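Local structure of sensor histidine kinase (Clostridium perfringens, 4ONX) at residues 55-60 and 137-142; 70-75 and 80-85. The protein probably senses an extracellular or environmental signal through its cache-type sensor domain and passes it to the kinase part of a bacterial histidine kinase. All coordinates share one frame; numbering follows the deposited sequence.

In the fold
Contact 2 is nested along the chain inside the loop that contact 1 closes, and the centres of the two contacts lie about 19 Å apart. Helices 50-58 and 63-75 follow one another and both reach the same four-stranded antiparallel sheet: helix 50-58 meets its outermost strand 129-139 in contact 1, and helix 63-75 meets the inner strand 81-86 in contact 2. Leu-56 joins the two, its CD2 lying 3.9 Å from Val-84 CG1. Both contacts belong to the single cache domain and lay successive helices on one sheet, with contact 2 near the chain centre and carrying a zinc ligand, and contact 1 toward the periphery.

Contact 1 (55-60 and 137-142); sequences DLSNGE and VMYNGK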
ATOM      1  N   ASP E  55     -11.182  17.513   9.160  1.00101.81           N
ATOM      2  CA  ASP E  55     -11.004  17.299   7.734  1.00102.99           C
ATOM      3  C   ASP E  55     -12.078  17.990   6.908  1.00109.72           C
ATOM      4  O   ASP E  55     -11.769  18.643   5.919  1.00109.96           O
ATOM      5  CB  ASP E  55     -10.949  15.805   7.418  1.00103.16           C
ATOM      6  CG  ASP E  55     -10.817  15.533   5.941  1.00109.65           C
ATOM      7  OD1 ASP E  55     -11.805  15.722   5.209  1.00109.94           O
ATOM      8  OD2 ASP E  55      -9.733  15.091   5.518  1.00120.61           O
ATOM      9  N   LEU E  56     -13.336  17.857   7.314  1.00113.87           N
ATOM     10  CA  LEU E  56     -14.418  18.497   6.580  1.00120.15           C
ATOM     11  C   LEU E  56     -14.314  20.004   6.662  1.00128.59           C
ATOM     12  O   LEU E  56     -14.628  20.708   5.701  1.00142.81           O
ATOM     13  CB  LEU E  56     -15.775  18.031   7.089  1.00125.12           C
ATOM     14  CG  LEU E  56     -16.084  16.566   6.784  1.00124.84           C
ATOM     15  CD1 LEU E  56     -17.408  16.166   7.414  1.00127.69           C
ATOM     16  CD2 LEU E  56     -16.102  16.327   5.280  1.00132.73           C
ATOM     17  N   SER E  57     -13.877  20.500   7.811  1.00124.99           N
ATOM     18  CA  SER E  57     -13.703  21.928   8.001  1.00129.81           C
ATOM     19  C   SER E  57     -12.631  22.462   7.047  1.00131.37           C
ATOM     20  O   SER E  57     -12.897  23.358   6.260  1.00128.82           O
ATOM     21  CB  SER E  57     -13.315  22.215   9.447  1.00126.43           C
ATOM     22  OG  SER E  57     -13.018  23.581   9.627  1.00133.11           O
ATOM     23  N   ASN E  58     -11.444  21.863   7.104  1.00131.28           N
ATOM     24  CA  ASN E  58     -10.290  22.254   6.271  1.00132.43           C
ATOM     25  C   ASN E  58     -10.484  22.277   4.757  1.00136.27           C
ATOM     26  O   ASN E  58      -9.865  23.079   4.076  1.00133.23           O
ATOM     27  CB  ASN E  58      -9.107  21.322   6.553  1.00131.90           C
ATOM     28  CG  ASN E  58      -8.496  21.545   7.920  1.00135.17           C
ATOM     29  OD1 ASN E  58      -8.566  22.642   8.475  1.00150.62           O
ATOM     30  ND2 ASN E  58      -7.862  20.508   8.457  1.00129.81           N
ATOM     31  N   GLY E  59     -11.285  21.363   4.223  1.00143.59           N
ATOM     32  CA  GLY E  59     -11.502  21.300   2.779  1.00149.85           C
ATOM     33  C   GLY E  59     -10.399  20.567   2.028  1.00150.33           C
ATOM     34  O   GLY E  59     -10.516  20.329   0.830  1.00151.85           O
ATOM     35  N   GLU E  60      -9.324  20.205   2.721  1.00151.43           N
ATOM     36  CA  GLU E  60      -8.221  19.483   2.090  1.00151.70           C
ATOM     37  C   GLU E  60      -8.619  18.034   1.883  1.00146.93           C
ATOM     38  O   GLU E  60      -9.334  17.461   2.704  1.00161.62           O
ATOM     39  CB  GLU E  60      -6.957  19.573   2.961  1.00150.27           C
ATOM     40  CG  GLU E  60      -6.511  21.018   3.183  1.00154.66           C
ATOM     41  CD  GLU E  60      -5.906  21.702   1.960  1.00161.62           C
ATOM     42  OE1 GLU E  60      -5.752  21.065   0.897  1.00159.88           O
ATOM     43  OE2 GLU E  60      -5.568  22.901   2.070  1.00167.15           O
ATOM     44  N   VAL E 137     -22.511  16.733  10.540  1.00111.81           N
ATOM     45  CA  VAL E 137     -21.212  16.725  11.195  1.00112.33           C
ATOM     46  C   VAL E 137     -20.904  18.134  11.660  1.00116.39           C
ATOM     47  O   VAL E 137     -21.001  19.081  10.880  1.00116.46           O
ATOM     48  CB  VAL E 137     -20.090  16.271  10.259  1.00109.86           C
ATOM     49  CG1 VAL E 137     -18.761  16.279  11.002  1.00112.23           C
ATOM     50  CG2 VAL E 137     -20.378  14.883   9.715  1.00109.70           C
HETATM   51  N   MSE E 138     -20.487  18.250  12.918  1.00124.31           N
HETATM   52  CA  MSE E 138     -20.208  19.541  13.532  1.00132.11           C
HETATM   53  C   MSE E 138     -18.795  19.694  14.006  1.00136.05           C
HETATM   54  O   MSE E 138     -18.177  18.742  14.481  1.00137.01           O
HETATM   55  CB  MSE E 138     -21.083  19.673  14.772  1.00136.13           C
HETATM   56  CG  MSE E 138     -22.482  19.106  14.569  1.00139.73           C
HETATM   57 SE   MSE E 138     -23.554  20.383  13.538  0.69143.75          SE
HETATM   58  CE  MSE E 138     -25.345  19.851  14.177  1.00150.81           C
ATOM     59  N   TYR E 139     -18.276  20.910  13.904  1.00139.03           N
ATOM     60  CA  TYR E 139     -16.930  21.208  14.369  1.00147.25           C
ATOM     61  C   TYR E 139     -16.928  22.575  15.021  1.00155.30           C
ATOM     62  O   TYR E 139     -17.410  23.543  14.435  1.00163.70           O
ATOM     63  CB  TYR E 139     -15.935  21.174  13.215  1.00149.12           C
ATOM     64  CG  TYR E 139     -14.508  21.401  13.648  1.00155.25           C
ATOM     65  CD1 TYR E 139     -13.839  20.452  14.416  1.00155.96           C
ATOM     66  CD2 TYR E 139     -13.813  22.542  13.264  1.00155.70           C
ATOM     67  CE1 TYR E 139     -12.528  20.648  14.812  1.00161.15           C
ATOM     68  CE2 TYR E 139     -12.500  22.744  13.649  1.00163.17           C
ATOM     69  CZ  TYR E 139     -11.862  21.795  14.425  1.00164.28           C
ATOM     70  OH  TYR E 139     -10.556  21.992  14.807  1.00164.06           O
ATOM     71  N   ASN E 140     -16.428  22.648  16.251  1.00156.25           N
ATOM     72  CA  ASN E 140     -16.389  23.928  16.964  1.00160.85           C
ATOM     73  C   ASN E 140     -17.783  24.592  16.940  1.00165.69           C
ATOM     74  O   ASN E 140     -17.888  25.804  16.759  1.00166.83           O
ATOM     75  CB  ASN E 140     -15.332  24.947  16.339  1.00159.64           C
ATOM     76  CG  ASN E 140     -14.937  26.056  17.314  1.00158.74           C
ATOM     77  OD1 ASN E 140     -15.398  26.082  18.449  1.00156.59           O
ATOM     78  ND2 ASN E 140     -14.063  26.967  16.876  1.00154.46           N
ATOM     79  N   GLY E 141     -18.851  23.804  17.083  1.00161.65           N
ATOM     80  CA  GLY E 141     -20.216  24.352  17.094  1.00160.58           C
ATOM     81  C   GLY E 141     -20.903  24.585  15.754  1.00154.73           C
ATOM     82  O   GLY E 141     -22.122  24.745  15.713  1.00156.92           O
ATOM     83  N   LYS E 142     -20.152  24.631  14.658  1.00149.88           N
ATOM     84  CA  LYS E 142     -20.766  24.841  13.340  1.00149.01           C
ATOM     85  C   LYS E 142     -20.804  23.568  12.513  1.00144.20           C
ATOM     86  O   LYS E 142     -19.910  22.734  12.609  1.00150.56           O
ATOM     87  CB  LYS E 142     -20.048  25.939  12.554  1.00152.87           C
ATOM     88  CG  LYS E 142     -20.316  27.352  13.038  1.00155.88           C
ATOM     89  CD  LYS E 142     -19.915  28.346  11.945  1.00152.47           C
ATOM     90  CE  LYS E 142     -20.787  28.299  10.693  1.00152.60           C
ATOM     91  NZ  LYS E 142     -20.387  29.281   9.639  1.00153.64           N
TER
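Tyr-139 N is bonded to Lys-142 O at 2.8 Å, and the return bond from Lys-142 N to Tyr-139 O, 3.0 Å, completes a beta hairpin with a two-residue loop; the end of its first strand packs on the last turn of helix 50-58. The hairpin joins strand 129-139, outermost in the sheet within the chain, to strand 142-153. Its type I' turn runs through Asn-140 and Gly-141, both with positive phi, a conformation for which Asn-Gly is a classic sequence.

Across the contact the strand offers Val-137 and Tyr-139 to two consecutive helix residues. Leu-56 reaches Val-137 with a single methyl: CD1 lies 3.8 Å from Val-137 CG1 and 4.0 Å from Val-137 CG2, so it rests against both branches of the valine. The two side chains cross at about a right angle. With CD1 anti to CA (chi2 176°), Leu-56 stretches that methyl out to the valine. Leu-56 and Val-137 form the buried side of this small interface. Leu-56 also packs on Val-144 of the neighbouring strand and on Val-84 and Asp-86 of strand 81-86.

The helix ends just beyond: Gly-59 N still bonds to Asp-55 O at 3.2 Å, while Gly-59 itself turns to positive phi. Asp-55 OD2 is hydrogen-bonded to Tyr-92 OH.

On the more exposed side, Tyr-139 swings its ring toward the helix with CG anti to the backbone N (chi1 -177°). Ser-57 approaches that ring obliquely, and both its CB and its OG lie 3.9 Å from Tyr-139 CD2.

Contact 2 (70-75 and 80-85); sequences KHFIEA and DIIVVA. With ZN (zinc ion), chain O.
Helix 70-75 lies almost antiparallel to strand 81-85, at 168° with the axes 8.4 Å apart at closest approach, and the two backbones draw together at Ile-73 and Asp-80, whose CA atoms are 5.9 Å apart.

Ile-73 carries much of the contact through one methyl. Its CD1 rests 3.8 Å from Ile-81 N, where it lies against the peptide linking Asp-80 to Ile-81, and it also reaches Ile-82 CG1 at 3.8 Å. Both torsions of the chain are near -60° (chi2 -62°), a bent shape that brings CD1 nearer the strand than the start of the side chain would suggest. Ile-82 points at the helix and sets its CD1 beside Phe-72, obliquely to the ring; the modelled separation there is too short to be reliable. The Phe-72 ring itself leads away from the strand, packing with Tyr-68 and on Thr-42 and Ile-46 of helix 33-47.

The strand begins irregularly: a classic beta bulge sets Asp-80 and Ile-81 opposite the single residue Gly-150 of strand 142-153, and Asp-80 OD2 accepts a hydrogen bond from Tyr-152 N.

On the outer side of the helix, Lys-70 NZ forms a salt bridge with Glu-74 OE2, 2.6 Å, one turn further on. Glu-74 OE1 pairs with Arg-64 of a second subunit.

His-71, directed away from the strand, binds zinc through NE2 at 2.1 Å. Glu-67 of the same chain and Glu-67 and His-71 of the second subunit complete the coordination, so a helix laid on a cache-domain sheet turns its outer face to an intersubunit zinc site with two histidine and two glutamate ligands.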
ATOM      1  N   LYS E  70     -13.484   2.869   4.258  1.00 94.01           N
ATOM      2  CA  LYS E  70     -13.545   1.547   3.644  1.00 93.05           C
ATOM      3  C   LYS E  70     -13.795   0.428   4.669  1.00 89.46           C
ATOM      4  O   LYS E  70     -14.444  -0.565   4.361  1.00 85.61           O
ATOM      5  CB  LYS E  70     -12.256   1.311   2.843  1.00 98.80           C
ATOM      6  CG  LYS E  70     -12.237   0.097   1.919  1.00104.51           C
ATOM      7  CD  LYS E  70     -10.994   0.148   1.030  1.00113.34           C
ATOM      8  CE  LYS E  70     -10.835  -1.088   0.108  1.00124.70           C
ATOM      9  NZ  LYS E  70     -10.211  -2.268   0.784  1.00128.07           N
ATOM     10  N   HIS E  71     -13.315   0.610   5.896  1.00 82.14           N
ATOM     11  CA  HIS E  71     -13.491  -0.405   6.936  1.00 81.48           C
ATOM     12  C   HIS E  71     -14.938  -0.742   7.232  1.00 81.92           C
ATOM     13  O   HIS E  71     -15.264  -1.881   7.583  1.00 85.50           O
ATOM     14  CB  HIS E  71     -12.872   0.066   8.244  1.00 78.46           C
ATOM     15  CG  HIS E  71     -11.411   0.279   8.158  1.00 77.26           C
ATOM     16  ND1 HIS E  71     -10.504  -0.731   8.378  1.00 79.91           N
ATOM     17  CD2 HIS E  71     -10.691   1.382   7.858  1.00 79.82           C
ATOM     18  CE1 HIS E  71      -9.281  -0.255   8.222  1.00 85.22           C
ATOM     19  NE2 HIS E  71      -9.372   1.024   7.911  1.00 87.66           N
ATOM     20  N   PHE E  72     -15.798   0.258   7.121  1.00 78.82           N
ATOM     21  CA  PHE E  72     -17.191   0.079   7.471  1.00 79.99           C
ATOM     22  C   PHE E  72     -17.922  -0.777   6.458  1.00 79.34           C
ATOM     23  O   PHE E  72     -18.749  -1.612   6.828  1.00 77.73           O
ATOM     24  CB  PHE E  72     -17.831   1.438   7.715  1.00 80.92           C
ATOM     25  CG  PHE E  72     -17.182   2.182   8.830  1.00 77.66           C
ATOM     26  CD1 PHE E  72     -17.559   1.947  10.133  1.00 75.68           C
ATOM     27  CD2 PHE E  72     -16.135   3.061   8.581  1.00 77.46           C
ATOM     28  CE1 PHE E  72     -16.927   2.595  11.177  1.00 78.85           C
ATOM     29  CE2 PHE E  72     -15.505   3.717   9.620  1.00 80.45           C
ATOM     30  CZ  PHE E  72     -15.899   3.479  10.926  1.00 78.37           C
ATOM     31  N   ILE E  73     -17.593  -0.599   5.193  1.00 80.60           N
ATOM     32  CA  ILE E  73     -18.191  -1.419   4.156  1.00 88.56           C
ATOM     33  C   ILE E  73     -17.749  -2.873   4.359  1.00 92.02           C
ATOM     34  O   ILE E  73     -18.571  -3.772   4.470  1.00103.89           O
ATOM     35  CB  ILE E  73     -17.734  -0.983   2.760  1.00 92.89           C
ATOM     36  CG1 ILE E  73     -18.073   0.484   2.501  1.00 98.15           C
ATOM     37  CG2 ILE E  73     -18.365  -1.867   1.709  1.00102.31           C
ATOM     38  CD1 ILE E  73     -19.549   0.813   2.530  1.00104.54           C
ATOM     39  N   GLU E  74     -16.435  -3.067   4.463  1.00 93.91           N
ATOM     40  CA  GLU E  74     -15.816  -4.391   4.635  1.00 89.64           C
ATOM     41  C   GLU E  74     -16.294  -5.174   5.844  1.00 88.96           C
ATOM     42  O   GLU E  74     -16.667  -6.337   5.733  1.00 87.62           O
ATOM     43  CB  GLU E  74     -14.297  -4.240   4.804  1.00 92.26           C
ATOM     44  CG  GLU E  74     -13.550  -3.666   3.615  1.00 96.23           C
ATOM     45  CD  GLU E  74     -12.084  -3.374   3.920  1.00102.35           C
ATOM     46  OE1 GLU E  74     -11.675  -3.466   5.101  1.00106.78           O
ATOM     47  OE2 GLU E  74     -11.339  -3.014   2.981  1.00113.75           O
ATOM     48  N   ALA E  75     -16.257  -4.531   7.007  1.00 89.85           N
ATOM     49  CA  ALA E  75     -16.568  -5.197   8.270  1.00 94.99           C
ATOM     50  C   ALA E  75     -18.022  -5.197   8.719  1.00 95.06           C
ATOM     51  O   ALA E  75     -18.372  -5.965   9.607  1.00 99.85           O
ATOM     52  CB  ALA E  75     -15.695  -4.609   9.373  1.00 98.07           C
ATOM     53  N   ASP E  80     -23.869  -1.016   2.931  1.00 98.22           N
ATOM     54  CA  ASP E  80     -23.502  -1.148   1.531  1.00 95.47           C
ATOM     55  C   ASP E  80     -22.982   0.155   0.941  1.00 97.38           C
ATOM     56  O   ASP E  80     -22.365   0.149  -0.119  1.00102.75           O
ATOM     57  CB  ASP E  80     -24.717  -1.573   0.716  1.00100.70           C
ATOM     58  CG  ASP E  80     -25.318  -2.886   1.187  1.00100.08           C
ATOM     59  OD1 ASP E  80     -24.572  -3.724   1.737  1.00 98.04           O
ATOM     60  OD2 ASP E  80     -26.535  -3.086   0.963  1.00104.09           O
ATOM     61  N   ILE E  81     -23.245   1.272   1.612  1.00 98.48           N
ATOM     62  CA  ILE E  81     -22.831   2.577   1.116  1.00 99.85           C
ATOM     63  C   ILE E  81     -22.524   3.523   2.251  1.00 95.21           C
ATOM     64  O   ILE E  81     -23.236   3.569   3.251  1.00 95.64           O
ATOM     65  CB  ILE E  81     -23.987   3.245   0.306  1.00111.24           C
ATOM     66  CG1 ILE E  81     -24.534   2.295  -0.771  1.00117.81           C
ATOM     67  CG2 ILE E  81     -23.591   4.611  -0.273  1.00114.00           C
ATOM     68  CD1 ILE E  81     -25.673   2.850  -1.601  1.00128.21           C
ATOM     69  N   ILE E  82     -21.467   4.293   2.070  1.00 97.09           N
ATOM     70  CA  ILE E  82     -21.092   5.313   3.014  1.00 99.71           C
ATOM     71  C   ILE E  82     -20.639   6.519   2.239  1.00 98.70           C
ATOM     72  O   ILE E  82     -19.783   6.418   1.357  1.00 95.88           O
ATOM     73  CB  ILE E  82     -19.912   4.945   3.897  1.00101.81           C
ATOM     74  CG1 ILE E  82     -20.252   3.806   4.834  1.00112.36           C
ATOM     75  CG2 ILE E  82     -19.470   6.169   4.686  1.00100.65           C
ATOM     76  CD1 ILE E  82     -19.136   3.528   5.810  1.00116.13           C
ATOM     77  N   VAL E  83     -21.169   7.667   2.616  1.00 98.00           N
ATOM     78  CA  VAL E  83     -20.803   8.898   1.979  1.00100.06           C
ATOM     79  C   VAL E  83     -20.508   9.942   3.015  1.00 99.95           C
ATOM     80  O   VAL E  83     -21.226  10.073   3.996  1.00105.63           O
ATOM     81  CB  VAL E  83     -21.930   9.401   1.090  1.00106.86           C
ATOM     82  CG1 VAL E  83     -21.638  10.814   0.617  1.00110.56           C
ATOM     83  CG2 VAL E  83     -22.120   8.451  -0.077  1.00109.80           C
ATOM     84  N   VAL E  84     -19.426  10.667   2.794  1.00 97.90           N
ATOM     85  CA  VAL E  84     -19.032  11.732   3.670  1.00 99.34           C
ATOM     86  C   VAL E  84     -18.939  12.952   2.791  1.00103.17           C
ATOM     87  O   VAL E  84     -18.173  12.989   1.823  1.00 98.90           O
ATOM     88  CB  VAL E  84     -17.679  11.461   4.326  1.00100.66           C
ATOM     89  CG1 VAL E  84     -17.276  12.648   5.190  1.00104.61           C
ATOM     90  CG2 VAL E  84     -17.748  10.182   5.145  1.00 99.75           C
ATOM     91  N   ALA E  85     -19.731  13.956   3.126  1.00112.88           N
ATOM     92  CA  ALA E  85     -19.774  15.165   2.343  1.00115.13           C
ATOM     93  C   ALA E  85     -19.539  16.386   3.193  1.00119.39           C
ATOM     94  O   ALA E  85     -19.903  16.424   4.367  1.00117.19           O
ATOM     95  CB  ALA E  85     -21.126  15.276   1.663  1.00114.85           C
TER
HETATM   96 ZN    ZN O 201      -7.548   1.955   7.380  1.00 84.24          ZN